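Local coordinates for protein aminotransferase class-III (Ochrobactrum anthropi, PDB 5GHG) that probably transfers amino groups between amines and carbonyl compounds as a pyridoxal-phosphate-dependent omega-transaminase, here holding the aminated form of its cofactor, at residues S7-D12 with E29-I34; E140-I145 with I175-H180; E194-F199 with P236-W241; Q359-E364 with M439-E444. The protein carries 1 engineered substitution. One frame throughout, in Å; residues are numbered along the deposited sequence.

Interaction 1: S7-D12 with E29-I34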
loop_
_atom_site.group_PDB
_atom_site.type_symbol
_atom_site.label_atom_id
_atom_site.label_comp_id
_atom_site.label_asym_id
_atom_site.label_seq_id
_atom_site.Cartn_x
_atom_site.Cartn_y
_atom_site.Cartn_z
ATOM N N SER B 7 -15.903 20.202 -15.540
ATOM C CA SER B 7 -16.626 19.620 -14.421
ATOM C C SER B 7 -15.772 18.557 -13.725
ATOM O O SER B 7 -14.815 18.010 -14.299
ATOM C CB SER B 7 -17.918 18.974 -14.892
ATOM O OG SER B 7 -17.645 17.788 -15.599
ATOM N N LEU B 8 -16.121 18.266 -12.470
ATOM C CA LEU B 8 -15.426 17.234 -11.736
ATOM C C LEU B 8 -15.509 15.884 -12.457
ATOM O O LEU B 8 -14.515 15.151 -12.528
ATOM C CB LEU B 8 -15.999 17.104 -10.315
ATOM C CG LEU B 8 -15.670 18.214 -9.305
ATOM C CD1 LEU B 8 -16.621 18.166 -8.125
ATOM C CD2 LEU B 8 -14.236 18.114 -8.834
ATOM N N GLU B 9 -16.684 15.550 -12.994
ATOM C CA GLU B 9 -16.857 14.269 -13.659
ATOM C C GLU B 9 -15.975 14.167 -14.914
ATOM O O GLU B 9 -15.326 13.144 -15.149
ATOM C CB GLU B 9 -18.332 14.058 -14.025
ATOM C CG GLU B 9 -19.289 13.883 -12.828
ATOM C CD GLU B 9 -19.692 15.219 -12.146
ATOM O OE1 GLU B 9 -19.322 16.309 -12.639
ATOM O OE2 GLU B 9 -20.361 15.176 -11.097
ATOM N N ALA B 10 -15.937 15.228 -15.716
ATOM C CA ALA B 10 -15.141 15.225 -16.930
ATOM C C ALA B 10 -13.646 15.141 -16.623
ATOM O O ALA B 10 -12.901 14.451 -17.319
ATOM C CB ALA B 10 -15.440 16.472 -17.762
ATOM N N ARG B 11 -13.187 15.850 -15.595
ATOM C CA ARG B 11 -11.778 15.812 -15.254
ATOM C C ARG B 11 -11.379 14.448 -14.685
ATOM O O ARG B 11 -10.283 13.958 -14.960
ATOM C CB ARG B 11 -11.425 16.939 -14.287
ATOM C CG ARG B 11 -11.485 18.307 -14.973
ATOM C CD ARG B 11 -10.866 19.395 -14.113
ATOM N NE ARG B 11 -11.712 19.703 -12.987
ATOM C CZ ARG B 11 -11.331 19.680 -11.712
ATOM N NH1 ARG B 11 -10.103 19.376 -11.388
ATOM N NH2 ARG B 11 -12.203 19.983 -10.774
ATOM N N ASP B 12 -12.261 13.824 -13.905
ATOM C CA ASP B 12 -12.008 12.463 -13.447
ATOM C C ASP B 12 -11.836 11.516 -14.639
ATOM O O ASP B 12 -10.902 10.706 -14.681
ATOM C CB ASP B 12 -13.151 11.992 -12.544
ATOM C CG ASP B 12 -12.862 10.642 -11.890
ATOM O OD1 ASP B 12 -13.216 9.611 -12.495
ATOM O OD2 ASP B 12 -12.254 10.604 -10.782
ATOM N N GLU B 29 -19.561 6.942 -18.838
ATOM C CA GLU B 29 -20.530 7.333 -17.807
ATOM C C GLU B 29 -19.989 8.333 -16.790
ATOM O O GLU B 29 -20.766 9.079 -16.222
ATOM C CB GLU B 29 -21.046 6.103 -17.065
ATOM C CG GLU B 29 -21.760 5.120 -17.991
ATOM C CD GLU B 29 -22.018 3.773 -17.333
ATOM O OE1 GLU B 29 -22.382 2.817 -18.059
ATOM O OE2 GLU B 29 -21.835 3.671 -16.093
ATOM N N GLY B 30 -18.676 8.371 -16.559
ATOM C CA GLY B 30 -18.131 9.195 -15.511
ATOM C C GLY B 30 -18.438 8.603 -14.140
ATOM O O GLY B 30 -19.213 7.653 -14.017
ATOM N N PRO B 31 -17.825 9.154 -13.093
ATOM C CA PRO B 31 -18.051 8.657 -11.739
ATOM C C PRO B 31 -19.258 9.347 -11.093
ATOM O O PRO B 31 -19.757 10.367 -11.583
ATOM C CB PRO B 31 -16.764 9.075 -11.012
ATOM C CG PRO B 31 -16.442 10.393 -11.647
ATOM C CD PRO B 31 -16.855 10.264 -13.109
ATOM N N LEU B 32 -19.709 8.782 -9.983
ATOM C CA LEU B 32 -20.512 9.503 -9.009
ATOM C C LEU B 32 -19.556 10.138 -8.000
ATOM O O LEU B 32 -18.797 9.427 -7.338
ATOM C CB LEU B 32 -21.489 8.561 -8.296
ATOM C CG LEU B 32 -22.346 9.257 -7.226
ATOM C CD1 LEU B 32 -23.306 10.233 -7.850
ATOM C CD2 LEU B 32 -23.104 8.252 -6.386
ATOM N N VAL B 33 -19.593 11.465 -7.872
ATOM C CA VAL B 33 -18.611 12.188 -7.057
ATOM C C VAL B 33 -19.237 12.496 -5.697
ATOM O O VAL B 33 -20.298 13.132 -5.624
ATOM C CB VAL B 33 -18.132 13.463 -7.762
ATOM C CG1 VAL B 33 -17.007 14.118 -6.982
ATOM C CG2 VAL B 33 -17.657 13.129 -9.200
ATOM N N ILE B 34 -18.587 12.055 -4.620
ATOM C CA ILE B 34 -19.083 12.277 -3.259
ATOM C C ILE B 34 -18.418 13.534 -2.700
ATOM O O ILE B 34 -17.213 13.735 -2.867
ATOM C CB ILE B 34 -18.807 11.066 -2.358
ATOM C CG1 ILE B 34 -19.468 9.829 -2.965
ATOM C CG2 ILE B 34 -19.287 11.327 -0.951
ATOM C CD1 ILE B 34 -20.971 9.953 -3.109
HETATM O O HOH W 1 -21.361 12.963 -9.698
#

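Interaction 2: E140-I145 with I175-H180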
loop_
_atom_site.group_PDB
_atom_site.type_symbol
_atom_site.label_atom_id
_atom_site.label_comp_id
_atom_site.label_asym_id
_atom_site.label_seq_id
_atom_site.Cartn_x
_atom_site.Cartn_y
_atom_site.Cartn_z
ATOM N N GLU B 140 11.475 -25.998 3.075
ATOM C CA GLU B 140 10.301 -26.436 2.319
ATOM C C GLU B 140 8.977 -25.968 2.921
ATOM O O GLU B 140 7.959 -26.046 2.233
ATOM C CB GLU B 140 10.259 -27.967 2.224
ATOM C CG GLU B 140 11.329 -28.565 1.326
ATOM C CD GLU B 140 10.939 -29.968 0.877
ATOM O OE1 GLU B 140 11.446 -30.948 1.464
ATOM O OE2 GLU B 140 10.117 -30.095 -0.063
ATOM N N ARG B 141 8.954 -25.519 4.176
ATOM C CA ARG B 141 7.681 -25.160 4.819
ATOM C C ARG B 141 7.347 -23.716 4.436
ATOM O O ARG B 141 7.603 -22.769 5.172
ATOM C CB ARG B 141 7.721 -25.353 6.328
ATOM C CG ARG B 141 6.323 -25.309 6.935
ATOM C CD ARG B 141 6.319 -25.392 8.456
ATOM N NE ARG B 141 6.669 -26.721 8.923
ATOM C CZ ARG B 141 5.835 -27.751 8.972
ATOM N NH1 ARG B 141 4.580 -27.614 8.575
ATOM N NH2 ARG B 141 6.261 -28.933 9.407
ATOM N N LYS B 142 6.794 -23.568 3.233
ATOM C CA LYS B 142 6.592 -22.266 2.625
ATOM C C LYS B 142 5.207 -22.073 2.017
ATOM O O LYS B 142 4.875 -20.949 1.639
ATOM C CB LYS B 142 7.638 -22.020 1.533
ATOM C CG LYS B 142 9.093 -22.198 1.993
ATOM C CD LYS B 142 9.522 -21.082 2.938
ATOM C CE LYS B 142 10.959 -21.249 3.469
ATOM N NZ LYS B 142 11.989 -21.298 2.392
ATOM N N LYS B 143 4.392 -23.115 1.918
ATOM C CA LYS B 143 3.117 -22.977 1.220
ATOM C C LYS B 143 2.075 -22.364 2.159
ATOM O O LYS B 143 2.065 -22.620 3.370
ATOM C CB LYS B 143 2.644 -24.337 0.704
ATOM C CG LYS B 143 3.575 -24.948 -0.377
ATOM C CD LYS B 143 3.196 -26.390 -0.694
ATOM C CE LYS B 143 4.182 -27.086 -1.616
ATOM N NZ LYS B 143 3.960 -28.568 -1.600
ATOM N N ILE B 144 1.194 -21.555 1.587
ATOM C CA ILE B 144 0.122 -20.914 2.325
ATOM C C ILE B 144 -1.173 -21.386 1.710
ATOM O O ILE B 144 -1.341 -21.304 0.485
ATOM C CB ILE B 144 0.196 -19.375 2.255
ATOM C CG1 ILE B 144 1.622 -18.853 2.512
ATOM C CG2 ILE B 144 -0.879 -18.736 3.157
ATOM C CD1 ILE B 144 2.077 -18.961 3.908
ATOM N N ILE B 145 -2.102 -21.843 2.547
ATOM C CA ILE B 145 -3.411 -22.259 2.088
ATOM C C ILE B 145 -4.399 -21.119 2.349
ATOM O O ILE B 145 -4.557 -20.680 3.484
ATOM C CB ILE B 145 -3.872 -23.544 2.789
ATOM C CG1 ILE B 145 -2.887 -24.678 2.487
ATOM C CG2 ILE B 145 -5.274 -23.944 2.319
ATOM C CD1 ILE B 145 -3.164 -25.940 3.277
ATOM N N ILE B 175 0.679 -16.610 -7.587
ATOM C CA ILE B 175 2.050 -17.062 -7.652
ATOM C C ILE B 175 2.157 -18.457 -7.053
ATOM O O ILE B 175 1.257 -18.947 -6.339
ATOM C CB ILE B 175 2.996 -16.095 -6.918
ATOM C CG1 ILE B 175 2.699 -16.125 -5.416
ATOM C CG2 ILE B 175 2.892 -14.692 -7.538
ATOM C CD1 ILE B 175 3.505 -15.119 -4.616
ATOM N N ASP B 176 3.286 -19.096 -7.329
ATOM C CA ASP B 176 3.584 -20.391 -6.739
ATOM C C ASP B 176 3.634 -20.260 -5.209
ATOM O O ASP B 176 3.997 -19.211 -4.663
ATOM C CB ASP B 176 4.937 -20.906 -7.252
ATOM C CG ASP B 176 5.307 -22.261 -6.662
ATOM O OD1 ASP B 176 4.399 -23.120 -6.518
ATOM O OD2 ASP B 176 6.499 -22.476 -6.339
ATOM N N ARG B 177 3.266 -21.345 -4.535
ATOM C CA ARG B 177 3.244 -21.532 -3.092
ATOM C C ARG B 177 1.899 -21.204 -2.467
ATOM O O ARG B 177 1.688 -21.520 -1.299
ATOM C CB ARG B 177 4.347 -20.762 -2.352
ATOM C CG ARG B 177 5.764 -21.221 -2.709
ATOM C CD ARG B 177 6.785 -20.346 -1.989
ATOM N NE ARG B 177 8.107 -20.927 -2.023
ATOM C CZ ARG B 177 9.148 -20.460 -1.347
ATOM N NH1 ARG B 177 9.020 -19.374 -0.591
ATOM N NH2 ARG B 177 10.311 -21.079 -1.428
ATOM N N ILE B 178 0.980 -20.602 -3.201
ATOM C CA ILE B 178 -0.327 -20.244 -2.642
ATOM C C ILE B 178 -1.338 -21.266 -3.154
ATOM O O ILE B 178 -1.496 -21.440 -4.364
ATOM C CB ILE B 178 -0.742 -18.819 -3.020
ATOM C CG1 ILE B 178 0.350 -17.829 -2.666
ATOM C CG2 ILE B 178 -2.072 -18.478 -2.373
ATOM C CD1 ILE B 178 0.863 -17.970 -1.272
ATOM N N LEU B 179 -2.001 -21.950 -2.228
ATOM C CA LEU B 179 -3.014 -22.948 -2.517
ATOM C C LEU B 179 -4.373 -22.431 -2.065
ATOM O O LEU B 179 -4.453 -21.624 -1.129
ATOM C CB LEU B 179 -2.689 -24.252 -1.787
ATOM C CG LEU B 179 -1.240 -24.730 -1.877
ATOM C CD1 LEU B 179 -1.003 -25.930 -0.979
ATOM C CD2 LEU B 179 -0.865 -25.041 -3.311
ATOM N N HIS B 180 -5.436 -22.882 -2.723
ATOM C CA HIS B 180 -6.797 -22.523 -2.326
ATOM C C HIS B 180 -7.629 -23.769 -2.095
ATOM O O HIS B 180 -7.736 -24.611 -2.973
ATOM C CB HIS B 180 -7.501 -21.632 -3.363
ATOM C CG HIS B 180 -6.848 -20.306 -3.545
ATOM N ND1 HIS B 180 -5.761 -20.135 -4.367
ATOM C CD2 HIS B 180 -7.107 -19.094 -2.999
ATOM C CE1 HIS B 180 -5.371 -18.866 -4.322
ATOM N NE2 HIS B 180 -6.179 -18.213 -3.505
#

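Interaction 3: E194-F199 with P236-W241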
loop_
_atom_site.group_PDB
_atom_site.type_symbol
_atom_site.label_atom_id
_atom_site.label_comp_id
_atom_site.label_asym_id
_atom_site.label_seq_id
_atom_site.Cartn_x
_atom_site.Cartn_y
_atom_site.Cartn_z
ATOM N N GLU B 194 -26.919 -33.017 2.105
ATOM C CA GLU B 194 -25.858 -32.740 3.067
ATOM C C GLU B 194 -26.349 -31.690 4.062
ATOM O O GLU B 194 -26.927 -30.677 3.654
ATOM C CB GLU B 194 -24.619 -32.249 2.302
ATOM C CG GLU B 194 -23.391 -31.970 3.118
ATOM C CD GLU B 194 -22.167 -31.719 2.223
ATOM O OE1 GLU B 194 -21.101 -32.347 2.461
ATOM O OE2 GLU B 194 -22.284 -30.919 1.277
ATOM N N SER B 195 -26.143 -31.931 5.352
ATOM C CA SER B 195 -26.487 -30.957 6.369
ATOM C C SER B 195 -25.344 -29.933 6.526
ATOM O O SER B 195 -24.235 -30.129 6.037
ATOM C CB SER B 195 -26.740 -31.627 7.725
ATOM O OG SER B 195 -25.525 -32.165 8.268
ATOM N N GLU B 196 -25.645 -28.835 7.227
ATOM C CA GLU B 196 -24.648 -27.800 7.456
ATOM C C GLU B 196 -23.411 -28.365 8.168
ATOM O O GLU B 196 -22.270 -28.096 7.766
ATOM C CB GLU B 196 -25.263 -26.648 8.267
ATOM C CG GLU B 196 -24.356 -25.488 8.568
ATOM C CD GLU B 196 -25.064 -24.414 9.394
ATOM O OE1 GLU B 196 -24.398 -23.704 10.182
ATOM O OE2 GLU B 196 -26.299 -24.282 9.267
ATOM N N GLU B 197 -23.611 -29.153 9.225
ATOM C CA GLU B 197 -22.472 -29.696 9.937
ATOM C C GLU B 197 -21.738 -30.768 9.123
ATOM O O GLU B 197 -20.518 -30.910 9.250
ATOM C CB GLU B 197 -22.885 -30.242 11.306
ATOM C CG GLU B 197 -23.278 -29.144 12.290
ATOM C CD GLU B 197 -23.425 -29.644 13.734
ATOM O OE1 GLU B 197 -23.908 -28.859 14.591
ATOM O OE2 GLU B 197 -23.040 -30.801 14.002
ATOM N N GLN B 198 -22.453 -31.530 8.306
ATOM C CA GLN B 198 -21.786 -32.482 7.433
ATOM C C GLN B 198 -20.918 -31.745 6.417
ATOM O O GLN B 198 -19.810 -32.177 6.101
ATOM C CB GLN B 198 -22.811 -33.375 6.726
ATOM C CG GLN B 198 -22.221 -34.384 5.745
ATOM C CD GLN B 198 -21.194 -35.317 6.357
ATOM O OE1 GLN B 198 -20.136 -35.611 5.751
ATOM N NE2 GLN B 198 -21.475 -35.787 7.547
ATOM N N PHE B 199 -21.421 -30.621 5.908
ATOM C CA PHE B 199 -20.649 -29.804 4.980
ATOM C C PHE B 199 -19.361 -29.296 5.648
ATOM O O PHE B 199 -18.301 -29.286 5.034
ATOM C CB PHE B 199 -21.539 -28.649 4.507
ATOM C CG PHE B 199 -20.848 -27.624 3.680
ATOM C CD1 PHE B 199 -20.251 -27.967 2.466
ATOM C CD2 PHE B 199 -20.830 -26.292 4.083
ATOM C CE1 PHE B 199 -19.641 -26.998 1.692
ATOM C CE2 PHE B 199 -20.213 -25.329 3.298
ATOM C CZ PHE B 199 -19.628 -25.678 2.118
ATOM N N PRO B 236 -19.411 -19.032 7.731
ATOM C CA PRO B 236 -19.079 -20.457 7.622
ATOM C C PRO B 236 -20.112 -21.279 8.373
ATOM O O PRO B 236 -20.792 -20.771 9.267
ATOM C CB PRO B 236 -17.699 -20.551 8.283
ATOM C CG PRO B 236 -17.697 -19.425 9.298
ATOM C CD PRO B 236 -18.512 -18.308 8.651
ATOM N N PRO B 237 -20.260 -22.557 8.020
ATOM C CA PRO B 237 -21.240 -23.384 8.720
ATOM C C PRO B 237 -20.818 -23.617 10.160
ATOM O O PRO B 237 -19.650 -23.467 10.536
ATOM C CB PRO B 237 -21.250 -24.681 7.897
ATOM C CG PRO B 237 -19.922 -24.725 7.254
ATOM C CD PRO B 237 -19.527 -23.311 6.998
ATOM N N LYS B 238 -21.790 -23.952 10.999
ATOM C CA LYS B 238 -21.447 -24.254 12.370
ATOM C C LYS B 238 -20.517 -25.469 12.416
ATOM O O LYS B 238 -20.660 -26.414 11.622
ATOM C CB LYS B 238 -22.703 -24.488 13.220
ATOM C CG LYS B 238 -23.712 -25.440 12.652
ATOM C CD LYS B 238 -24.875 -25.610 13.648
ATOM C CE LYS B 238 -25.862 -26.718 13.230
ATOM N NZ LYS B 238 -26.654 -26.340 12.025
ATOM N N THR B 239 -19.542 -25.408 13.325
ATOM C CA THR B 239 -18.487 -26.379 13.570
ATOM C C THR B 239 -17.327 -26.256 12.591
ATOM O O THR B 239 -16.303 -26.922 12.780
ATOM C CB THR B 239 -18.974 -27.854 13.580
ATOM O OG1 THR B 239 -19.283 -28.299 12.252
ATOM C CG2 THR B 239 -20.195 -28.010 14.494
ATOM N N TYR B 240 -17.431 -25.408 11.564
ATOM C CA TYR B 240 -16.347 -25.285 10.593
ATOM C C TYR B 240 -15.027 -24.916 11.263
ATOM O O TYR B 240 -14.006 -25.597 11.081
ATOM C CB TYR B 240 -16.704 -24.226 9.547
ATOM C CG TYR B 240 -15.572 -23.878 8.603
ATOM C CD1 TYR B 240 -15.325 -24.652 7.471
ATOM C CD2 TYR B 240 -14.770 -22.763 8.829
ATOM C CE1 TYR B 240 -14.333 -24.324 6.585
ATOM C CE2 TYR B 240 -13.757 -22.408 7.927
ATOM C CZ TYR B 240 -13.540 -23.192 6.815
ATOM O OH TYR B 240 -12.542 -22.895 5.906
ATOM N N TRP B 241 -15.011 -23.827 12.014
ATOM C CA TRP B 241 -13.746 -23.355 12.549
ATOM C C TRP B 241 -13.161 -24.311 13.583
ATOM O O TRP B 241 -11.933 -24.447 13.687
ATOM C CB TRP B 241 -13.886 -21.938 13.103
ATOM C CG TRP B 241 -13.750 -20.905 12.003
ATOM C CD1 TRP B 241 -14.712 -20.062 11.532
ATOM C CD2 TRP B 241 -12.577 -20.653 11.215
ATOM N NE1 TRP B 241 -14.210 -19.288 10.512
ATOM C CE2 TRP B 241 -12.901 -19.635 10.299
ATOM C CE3 TRP B 241 -11.290 -21.189 11.202
ATOM C CZ2 TRP B 241 -11.970 -19.125 9.377
ATOM C CZ3 TRP B 241 -10.355 -20.667 10.281
ATOM C CH2 TRP B 241 -10.712 -19.668 9.386
#

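Interaction 4: Q359-E364 with M439-E444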
loop_
_atom_site.group_PDB
_atom_site.type_symbol
_atom_site.label_atom_id
_atom_site.label_comp_id
_atom_site.label_asym_id
_atom_site.label_seq_id
_atom_site.Cartn_x
_atom_site.Cartn_y
_atom_site.Cartn_z
ATOM N N GLN B 359 -30.197 -8.194 11.682
ATOM C CA GLN B 359 -30.279 -9.587 11.251
ATOM C C GLN B 359 -31.721 -10.075 11.256
ATOM O O GLN B 359 -32.147 -10.787 10.338
ATOM C CB GLN B 359 -29.423 -10.490 12.133
ATOM C CG GLN B 359 -27.935 -10.194 12.146
ATOM C CD GLN B 359 -27.274 -10.319 10.790
ATOM O OE1 GLN B 359 -27.715 -11.086 9.933
ATOM N NE2 GLN B 359 -26.181 -9.573 10.597
ATOM N N LYS B 360 -32.484 -9.704 12.283
ATOM C CA LYS B 360 -33.888 -10.125 12.368
ATOM C C LYS B 360 -34.722 -9.474 11.272
ATOM O O LYS B 360 -35.480 -10.159 10.571
ATOM C CB LYS B 360 -34.444 -9.787 13.749
ATOM C CG LYS B 360 -35.932 -10.083 13.939
ATOM C CD LYS B 360 -36.436 -9.453 15.246
ATOM C CE LYS B 360 -37.900 -9.808 15.527
ATOM N NZ LYS B 360 -38.077 -11.264 15.841
ATOM N N ARG B 361 -34.590 -8.154 11.094
ATOM C CA ARG B 361 -35.349 -7.476 10.049
ATOM C C ARG B 361 -35.031 -8.028 8.665
ATOM O O ARG B 361 -35.938 -8.257 7.858
ATOM C CB ARG B 361 -35.099 -5.958 10.101
ATOM C CG ARG B 361 -35.843 -5.262 11.249
ATOM C CD ARG B 361 -37.346 -5.184 10.944
ATOM N NE ARG B 361 -37.587 -4.598 9.621
ATOM C CZ ARG B 361 -37.771 -3.309 9.409
ATOM N NH1 ARG B 361 -37.773 -2.476 10.442
ATOM N NH2 ARG B 361 -37.968 -2.844 8.171
ATOM N N LEU B 362 -33.749 -8.270 8.367
ATOM C CA LEU B 362 -33.408 -8.794 7.055
ATOM C C LEU B 362 -34.003 -10.181 6.832
ATOM O O LEU B 362 -34.431 -10.515 5.724
ATOM C CB LEU B 362 -31.891 -8.822 6.848
ATOM C CG LEU B 362 -31.195 -7.492 6.550
ATOM C CD1 LEU B 362 -29.679 -7.666 6.600
ATOM C CD2 LEU B 362 -31.614 -6.913 5.199
ATOM N N ARG B 363 -34.016 -11.013 7.869
ATOM C CA ARG B 363 -34.536 -12.361 7.691
ATOM C C ARG B 363 -36.053 -12.388 7.498
ATOM O O ARG B 363 -36.584 -13.377 6.995
ATOM C CB ARG B 363 -34.096 -13.240 8.862
ATOM C CG ARG B 363 -32.647 -13.726 8.645
ATOM C CD ARG B 363 -32.057 -14.374 9.865
ATOM N NE ARG B 363 -30.693 -14.837 9.617
ATOM C CZ ARG B 363 -29.638 -14.036 9.553
ATOM N NH1 ARG B 363 -29.815 -12.728 9.705
ATOM N NH2 ARG B 363 -28.416 -14.533 9.363
ATOM N N GLU B 364 -36.750 -11.314 7.852
ATOM C CA GLU B 364 -38.169 -11.225 7.535
ATOM C C GLU B 364 -38.424 -11.185 6.033
ATOM O O GLU B 364 -39.566 -11.380 5.614
ATOM C CB GLU B 364 -38.790 -9.987 8.207
ATOM C CG GLU B 364 -38.752 -10.051 9.723
ATOM C CD GLU B 364 -39.127 -8.733 10.399
ATOM O OE1 GLU B 364 -39.418 -7.749 9.697
ATOM O OE2 GLU B 364 -39.121 -8.680 11.651
ATOM N N MET B 439 -33.207 1.539 6.466
ATOM C CA MET B 439 -32.385 0.842 5.477
ATOM C C MET B 439 -33.070 -0.436 4.979
ATOM O O MET B 439 -33.131 -0.696 3.772
ATOM C CB MET B 439 -31.012 0.540 6.096
ATOM C CG MET B 439 -30.008 -0.191 5.225
ATOM S SD MET B 439 -28.552 -0.580 6.266
ATOM C CE MET B 439 -28.510 0.888 7.237
ATOM N N VAL B 440 -33.596 -1.241 5.899
ATOM C CA VAL B 440 -34.201 -2.507 5.501
ATOM C C VAL B 440 -35.528 -2.275 4.778
ATOM O O VAL B 440 -35.866 -3.001 3.842
ATOM C CB VAL B 440 -34.364 -3.443 6.701
ATOM C CG1 VAL B 440 -35.140 -4.686 6.292
ATOM C CG2 VAL B 440 -32.984 -3.836 7.263
ATOM N N SER B 441 -36.295 -1.265 5.193
ATOM C CA SER B 441 -37.504 -0.938 4.449
ATOM C C SER B 441 -37.181 -0.505 3.017
ATOM O O SER B 441 -37.961 -0.782 2.098
ATOM C CB SER B 441 -38.309 0.148 5.163
ATOM O OG SER B 441 -38.744 -0.311 6.423
ATOM N N ALA B 442 -36.054 0.162 2.803
ATOM C CA ALA B 442 -35.670 0.516 1.438
ATOM C C ALA B 442 -35.326 -0.732 0.620
ATOM O O ALA B 442 -35.617 -0.803 -0.583
ATOM C CB ALA B 442 -34.494 1.484 1.436
ATOM N N LEU B 443 -34.692 -1.716 1.252
ATOM C CA LEU B 443 -34.426 -2.961 0.558
ATOM C C LEU B 443 -35.723 -3.685 0.207
ATOM O O LEU B 443 -35.884 -4.178 -0.909
ATOM C CB LEU B 443 -33.522 -3.857 1.391
ATOM C CG LEU B 443 -33.282 -5.251 0.818
ATOM C CD1 LEU B 443 -32.586 -5.176 -0.552
ATOM C CD2 LEU B 443 -32.500 -6.095 1.805
ATOM N N GLU B 444 -36.652 -3.768 1.156
ATOM C CA GLU B 444 -37.914 -4.447 0.876
ATOM C C GLU B 444 -38.637 -3.811 -0.308
ATOM O O GLU B 444 -39.096 -4.512 -1.218
ATOM C CB GLU B 444 -38.813 -4.436 2.110
ATOM C CG GLU B 444 -40.180 -5.029 1.824
ATOM C CD GLU B 444 -41.026 -5.183 3.079
ATOM O OE1 GLU B 444 -40.727 -4.528 4.098
ATOM O OE2 GLU B 444 -41.978 -5.981 3.035
#

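Interaction 1: S7-D12 with E29-I34
Asp-12 and Pro-31 run antiparallel past one another, with OD1 of the aspartate 3.4 Å from CG of the proline ring. Glu-9 borders the same ring, its CB lying 4.2 Å from Pro-31 CD, and then reaches along to Val-33, where its CG meets CG2 at 4.0 Å. A bend at chi2 (80°) turns the carboxylate of Glu-9 along the strand, and one water bridges the rest of the way: it donates to Glu-9 OE2 at 2.8 Å and accepts from Val-33 N at 3.0 Å. Leu-8 adds a looser apolar touch, CD1 to Val-33 CG1 at 4.2 Å. The contact thus lays the N-terminal helix 8-15 over the start of strand 32-38, an outer strand of its sheet within the chain; residues 32-34 pair in parallel with a strand of the second subunit, so the sheet continues across the dimer interface. Further out, Ser-7 caps the helix, its OG accepting from Ala-10 N at 3.1 Å. The Asp-12 carboxylate is held by His-18 through OD1, and through OD2 by His-16 and by Ser-90 of the second subunit. Gly-30, with positive phi, leads the chain out of helix 23-29 toward Pro-31.

Interaction 2: E140-I145 with I175-H180
An extended chain from CG to NE (chi2 177°, chi3 166°) carries the guanidinium of Arg-177 alongside Lys-142, whose chi1 of -54° keeps CG beside the backbone N and against the flat group. Lys-142 CB sits over the centre of one guanidinium face, 3.6 Å from Arg-177 CZ. The two side chains run the same way, their charged ends 4.2 Å apart (Lys-142 NZ to Arg-177 NH2), and Asp-172 of the second subunit makes salt bridges with both, which probably offsets their mutual repulsion. Beyond this pair the backbones join as parallel strands: Ile-144 N donates to Arg-177 O at 2.9 Å, and Ile-144 O accepts from Leu-179 N at 2.9 Å. Ile-144 and Ile-178 flank each other on one face of the sheet, CB to CD1 3.9 Å, whereas on the other Ile-145 CG1 meets Leu-179 CD1 at 4.1 Å. These are the two strands of a beta-alpha-beta unit with helix 156-161 between them. That helix covers Ile-144 and Ile-178, helix 196-214 covers Ile-145 and Leu-179, and strand 219-224 continues the sheet beyond strand 143-147.

Interaction 3: E194-F199 with P236-W241
A carboxylate-to-backbone hydrogen bond and proline packing join the first turn of helix 196-214 to the turn that leads into helix 240-250, at a partly buried site. Glu-196, fully extended (chi1 -179°, chi2 -179°), reaches across to Lys-238 and accepts from its backbone N through OE1 at 2.7 Å; the bond is nearly straight (168°) and uses the anti lone pair. Its other oxygen, OE2, makes a weak salt bridge with Lys-238 NZ at 3.5 Å, so one carboxylate holds both ends of the lysine. The residues from Pro-237 to Tyr-240 form a type II beta turn, closed by Tyr-240 N donating to Pro-237 O. At the start of this turn Pro-237 CB lies 3.3 Å from Glu-196 CG, and its CG approaches Phe-199 CD2 obliquely at 3.7 Å. Glu-197 runs roughly perpendicular to the lysine chain, OE1 3.2 Å from Lys-238 CE, and its CD meets Thr-239 CG2 at 3.7 Å. Ser-195 OG caps the first helix by accepting from Gln-198 N. Ala-200 extends the apolar surface beneath Pro-237 and Thr-239.

Interaction 4: Q359-E364 with M439-E444
Arg-361 folds over Val-440 to reach Ser-441, while Gln-359 acts within its own helix. There its side-chain OE1 takes a bond of 2.7 Å from Arg-363 NH1, on a lone pair in the carbonyl plane, and the backbone O of Gln-359 receives the same nitrogen from above the plane of its own peptide carbonyl. These two bonds fix the guanidinium of Arg-363 on the flank turned away from helix 439-444. Arg-361 points toward the other helix, its CB 4.0 Å from Val-440 CG1. Bends at chi2 (-73°) and chi3 bring NH2 within 3.9 Å of Val-440 CG1 and to Ser-441 OG at 3.2 Å. The serine oxygen lies at the edge of the guanidinium, close to its plane, but the bond is bent (143°). Asp-437 secures both partners, pairing with Arg-361 NH1 through its carboxylate and accepting from Ser-441 OG through its backbone O. Next along, Leu-362 supplies the apolar half: its CD2 meets Leu-443 CD2 at 3.6 Å, roughly perpendicular, and Val-440 CG2 at 4.0 Å. At the end Glu-364 OE1 makes a long salt bridge of 3.6 Å to Arg-361 NE. The helical segments run nearly parallel, 14° apart with axes 10.0 Å from each other, and Leu-362 and Leu-443 both rest on Val-383 of strand 380-385, with strand 371-377 also beneath Leu-362 and strand 422-425 beneath Leu-443.

The four contacts follow one another along the chain, each closing before the next opens. Interactions 2 and 3 belong to the sheet that includes strands 143-147 and 219-224 and to the helices packed on it: helix 196-214 begins in interaction 3 and covers one face of interaction 2, their centres about 25 Å apart. Interactions 1 and 4 relate to the other seven-stranded sheet, one at outer strand 32-38 and one on helices lying over strands 371-377, 380-385 and 422-425, with centres about 32 Å apart. Interactions 1 and 2, about 41 Å apart between centres, both touch the second subunit, the first through its strand, the second through residues leading into its two strands.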